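Local coordinates for protein 1-deoxy-D-xylulose 5-phosphate reductoisomerase (PDB 4ZQG) that catalyses the NADPH-dependent rearrangement and reduction of 1-deoxy-D-xylulose 5-phosphate to 2-C-methyl-D-erythritol 4-phosphate, a step of the MEP pathway of isoprenoid synthesis, at residues Asn158-Tyr161 with Gln162-Ala166; Val362-Lys365 with Ala366-Asp370. All coordinates share one frame; numbering follows the deposited sequence.

Contact 1: residues Asn158-Tyr161 with Gln162-Ala166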
loop_
_atom_site.group_PDB
_atom_site.type_symbol
_atom_site.label_atom_id
_atom_site.label_comp_id
_atom_site.label_asym_id
_atom_site.label_seq_id
_atom_site.Cartn_x
_atom_site.Cartn_y
_atom_site.Cartn_z
ATOM N N ASN A 158 -0.794 -10.532 -6.131
ATOM C CA ASN A 158 -1.552 -9.451 -6.655
ATOM C C ASN A 158 -1.306 -8.238 -5.772
ATOM O O ASN A 158 -1.038 -7.145 -6.304
ATOM C CB ASN A 158 -3.037 -9.770 -6.756
ATOM C CG ASN A 158 -3.809 -8.622 -7.356
ATOM O OD1 ASN A 158 -4.339 -7.773 -6.638
ATOM N ND2 ASN A 158 -3.809 -8.551 -8.683
ATOM N N ALA A 159 -1.340 -8.437 -4.447
ATOM C CA ALA A 159 -0.985 -7.358 -3.488
ATOM C C ALA A 159 0.356 -6.723 -3.782
ATOM O O ALA A 159 0.441 -5.538 -4.041
ATOM C CB ALA A 159 -0.974 -7.878 -2.081
ATOM N N ILE A 160 1.397 -7.537 -3.794
ATOM C CA ILE A 160 2.727 -7.060 -4.148
ATOM C C ILE A 160 2.697 -6.304 -5.463
ATOM O O ILE A 160 3.271 -5.232 -5.591
ATOM C CB ILE A 160 3.727 -8.234 -4.214
ATOM C CG1 ILE A 160 4.048 -8.725 -2.806
ATOM C CG2 ILE A 160 5.004 -7.818 -4.892
ATOM C CD1 ILE A 160 4.702 -10.070 -2.807
ATOM N N TYR A 161 2.026 -6.855 -6.455
ATOM C CA TYR A 161 2.005 -6.208 -7.751
ATOM C C TYR A 161 1.372 -4.806 -7.679
ATOM O O TYR A 161 1.851 -3.846 -8.279
ATOM C CB TYR A 161 1.221 -7.108 -8.704
ATOM C CG TYR A 161 1.170 -6.612 -10.126
ATOM C CD1 TYR A 161 2.112 -7.025 -11.053
ATOM C CD2 TYR A 161 0.176 -5.748 -10.536
ATOM C CE1 TYR A 161 2.052 -6.605 -12.373
ATOM C CE2 TYR A 161 0.114 -5.313 -11.838
ATOM C CZ TYR A 161 1.047 -5.759 -12.759
ATOM O OH TYR A 161 1.004 -5.298 -14.046
ATOM N N GLN A 162 0.263 -4.709 -6.957
ATOM C CA GLN A 162 -0.399 -3.448 -6.732
ATOM C C GLN A 162 0.478 -2.444 -5.985
ATOM O O GLN A 162 0.318 -1.237 -6.151
ATOM C CB GLN A 162 -1.668 -3.658 -5.906
ATOM C CG GLN A 162 -2.854 -4.282 -6.648
ATOM C CD GLN A 162 -4.144 -4.043 -5.918
ATOM O OE1 GLN A 162 -4.514 -2.908 -5.657
ATOM N NE2 GLN A 162 -4.833 -5.105 -5.592
ATOM N N CYS A 163 1.387 -2.955 -5.163
ATOM C CA CYS A 163 2.261 -2.137 -4.376
ATOM C C CYS A 163 3.647 -1.818 -5.024
ATOM O O CYS A 163 4.560 -1.340 -4.342
ATOM C CB CYS A 163 2.429 -2.811 -3.027
ATOM S SG CYS A 163 0.921 -2.640 -2.028
ATOM N N LEU A 164 3.776 -2.029 -6.339
ATOM C CA LEU A 164 5.036 -1.873 -7.058
ATOM C C LEU A 164 4.910 -0.729 -8.056
ATOM O O LEU A 164 3.828 -0.428 -8.539
ATOM C CB LEU A 164 5.416 -3.189 -7.749
ATOM C CG LEU A 164 6.104 -4.251 -6.883
ATOM C CD1 LEU A 164 6.327 -5.567 -7.594
ATOM C CD2 LEU A 164 7.481 -3.757 -6.429
ATOM N N PRO A 165 6.009 -0.039 -8.355
ATOM C CA PRO A 165 5.803 1.090 -9.249
ATOM C C PRO A 165 5.421 0.585 -10.634
ATOM O O PRO A 165 5.658 -0.579 -10.938
ATOM C CB PRO A 165 7.164 1.795 -9.269
ATOM C CG PRO A 165 7.983 1.192 -8.207
ATOM C CD PRO A 165 7.376 -0.094 -7.792
ATOM N N ALA A 166 4.880 1.459 -11.471
ATOM C CA ALA A 166 4.381 1.057 -12.794
ATOM C C ALA A 166 5.414 0.347 -13.656
ATOM O O ALA A 166 5.181 -0.776 -14.143
ATOM C CB ALA A 166 3.875 2.263 -13.540
#
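Asn158 O and Ala159 O still accept alpha-helical bonds, from Gln162 N at 2.8 Å and from Cys163 N at 3.0 Å respectively, but Cys163 N also bonds weakly to Ile160 O, and Leu164 N goes three back to Tyr161 O as the helix ends. That last bond, 3.3 Å from Leu164 N to Tyr161 O, arrives well above the carbonyl plane. On one flank the amides of Asn158 and Gln162 meet: NE2 of Gln162 donates to OD1 of Asn158 over 2.9 Å. The bond lies close to the plane of the Gln162 amide, yet the two amide planes are turned 67° apart. Asn158 swings CG anti to its own N (chi1 -178°), placing the amide beside its carbonyl carbon, where Gln162 can meet it. Both amides have further partners: ND2 of Asn158 reaches His286 ND1 and Pro152 O, while Gln162 OE1 accepts from Arg293 NH2 and NE2 also donates to Ser270 OG of the second subunit. So these buried amides are fixed in rotation, and the helix end is tied to the dimer interface. Away from the amides, Ile160 and Leu164 run side by side, CG2 of Ile160 3.8 Å from CD1 of Leu164, and both pack on Phe243 and strand 182-189. Cys163 is the first residue to leave helical angles, and Pro165 then occupies the N-cap position before helix 166-170. This is a helix C-terminus leading through a short linker into the next helix, packed against the mixed sheet of the reductoisomerase.

Contact 2: residues Val362-Lys365 with Ala366-Asp370; sequences VIVK and ACLDD
Val364 and Leu368 meet on the packed side of the last turns of helix 359-368, an amphipathic alpha-helix in the C-terminal helical part of the reductoisomerase. The two side chains lie next to each other and point the same way, CG1 of Val364 4.1 Å from CD1 of Leu368. Leu368 sets CG beside its own N (chi1 -78°), which also brings CG to 3.5 Å from Val364 O. Helix 333-351 receives this side, Leu339 touching Val364 and Ala335 touching Leu368, while Leu324 and Ala328 of helix 320-331 also touch Leu368. Ile363 and Cys367 are buried too, against helices 333-351 and 387-409.

The solvent side is looser, though Lys365 still brushes Leu324 and Asp369 brushes Tyr327, both of helix 320-331. Lys365 is extended and passes obliquely across Asp369, so that its aliphatic CE, 3.6 Å from Asp369 OD1, makes the close approach. The charged ends stay further apart, Lys365 NZ being 4.7 Å from Asp369 OD1, leaving a probably weak attraction and no salt bridge. The backbone stays regular: Ala366 to Asp369 each donate N-H four residues back.

The chain then turns at Asp370, the N-cap of helix 371-374; its OD2 accepts from Ile373 N and its OD1 forms a salt bridge with Lys405 NZ. The Asp369 N bond to Lys365 O is the straightest of the four, 2.8 Å long with an N-H...O angle of 169°.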
loop_
_atom_site.group_PDB
_atom_site.type_symbol
_atom_site.label_atom_id
_atom_site.label_comp_id
_atom_site.label_asym_id
_atom_site.label_seq_id
_atom_site.Cartn_x
_atom_site.Cartn_y
_atom_site.Cartn_z
ATOM N N VAL A 362 7.759 -35.048 5.657
ATOM C CA VAL A 362 8.723 -36.154 5.586
ATOM C C VAL A 362 8.955 -36.618 4.154
ATOM O O VAL A 362 10.070 -36.842 3.738
ATOM C CB VAL A 362 8.241 -37.380 6.390
ATOM C CG1 VAL A 362 9.394 -38.343 6.614
ATOM C CG2 VAL A 362 7.630 -36.952 7.726
ATOM N N ILE A 363 7.873 -36.765 3.423
ATOM C CA ILE A 363 7.893 -37.276 2.060
ATOM C C ILE A 363 8.634 -36.321 1.161
ATOM O O ILE A 363 9.408 -36.757 0.302
ATOM C CB ILE A 363 6.445 -37.451 1.500
ATOM C CG1 ILE A 363 5.695 -38.552 2.253
ATOM C CG2 ILE A 363 6.444 -37.704 -0.011
ATOM C CD1 ILE A 363 6.486 -39.839 2.427
ATOM N N VAL A 364 8.369 -35.033 1.351
ATOM C CA VAL A 364 8.968 -33.981 0.533
ATOM C C VAL A 364 10.476 -33.809 0.794
ATOM O O VAL A 364 11.233 -33.573 -0.144
ATOM C CB VAL A 364 8.248 -32.620 0.719
ATOM C CG1 VAL A 364 8.913 -31.531 -0.107
ATOM C CG2 VAL A 364 6.784 -32.727 0.295
ATOM N N LYS A 365 10.913 -33.940 2.036
ATOM C CA LYS A 365 12.332 -33.850 2.309
ATOM C C LYS A 365 13.006 -35.041 1.686
ATOM O O LYS A 365 13.994 -34.905 0.926
ATOM C CB LYS A 365 12.607 -33.835 3.803
ATOM C CG LYS A 365 14.059 -33.556 4.139
ATOM C CD LYS A 365 14.376 -33.707 5.635
ATOM C CE LYS A 365 15.770 -33.157 5.955
ATOM N NZ LYS A 365 16.213 -33.434 7.351
ATOM N N ALA A 366 12.442 -36.215 1.975
ATOM C CA ALA A 366 13.035 -37.462 1.530
ATOM C C ALA A 366 13.231 -37.385 0.038
ATOM O O ALA A 366 14.264 -37.797 -0.481
ATOM C CB ALA A 366 12.176 -38.656 1.913
ATOM N N CYS A 367 12.257 -36.803 -0.639
ATOM C CA CYS A 367 12.388 -36.535 -2.066
ATOM C C CYS A 367 13.443 -35.458 -2.460
ATOM O O CYS A 367 14.136 -35.608 -3.473
ATOM C CB CYS A 367 11.028 -36.166 -2.642
ATOM S SG CYS A 367 9.964 -37.607 -2.825
ATOM N N LEU A 368 13.566 -34.378 -1.693
ATOM C CA LEU A 368 14.542 -33.376 -2.051
ATOM C C LEU A 368 15.934 -33.977 -1.900
ATOM O O LEU A 368 16.781 -33.770 -2.775
ATOM C CB LEU A 368 14.393 -32.105 -1.220
ATOM C CG LEU A 368 13.254 -31.193 -1.653
ATOM C CD1 LEU A 368 12.780 -30.344 -0.499
ATOM C CD2 LEU A 368 13.654 -30.333 -2.836
ATOM N N ASP A 369 16.130 -34.746 -0.820
ATOM C CA ASP A 369 17.425 -35.332 -0.490
ATOM C C ASP A 369 17.717 -36.682 -1.139
ATOM O O ASP A 369 18.763 -37.260 -0.900
ATOM C CB ASP A 369 17.588 -35.440 1.030
ATOM C CG ASP A 369 17.691 -34.075 1.709
ATOM O OD1 ASP A 369 17.597 -34.040 2.953
ATOM O OD2 ASP A 369 17.853 -33.039 1.009
ATOM N N ASP A 370 16.808 -37.175 -1.975
ATOM C CA ASP A 370 17.014 -38.434 -2.693
ATOM C C ASP A 370 18.017 -38.338 -3.844
ATOM O O ASP A 370 17.872 -37.485 -4.724
ATOM C CB ASP A 370 15.686 -38.898 -3.264
ATOM C CG ASP A 370 15.793 -40.215 -3.974
ATOM O OD1 ASP A 370 15.107 -41.162 -3.532
ATOM O OD2 ASP A 370 16.554 -40.299 -4.964
#

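Both contacts close one helix just before another begins. Their settings differ. Contact 1 is buried, and Gln162 and Cys163 reach the second subunit; the Asn158 side chain is about 8 Å from the bound fosmidomycin and about 9 Å from the magnesium ion, and helix 155-162 also carries Glu156, a magnesium ligand. Contact 2 belongs to the C-terminal helices, half open to solvent, and no other chain of the assembly touches it. The two centres lie 34 Å apart and the nearest atoms about 22 Å, so they share no direct contact.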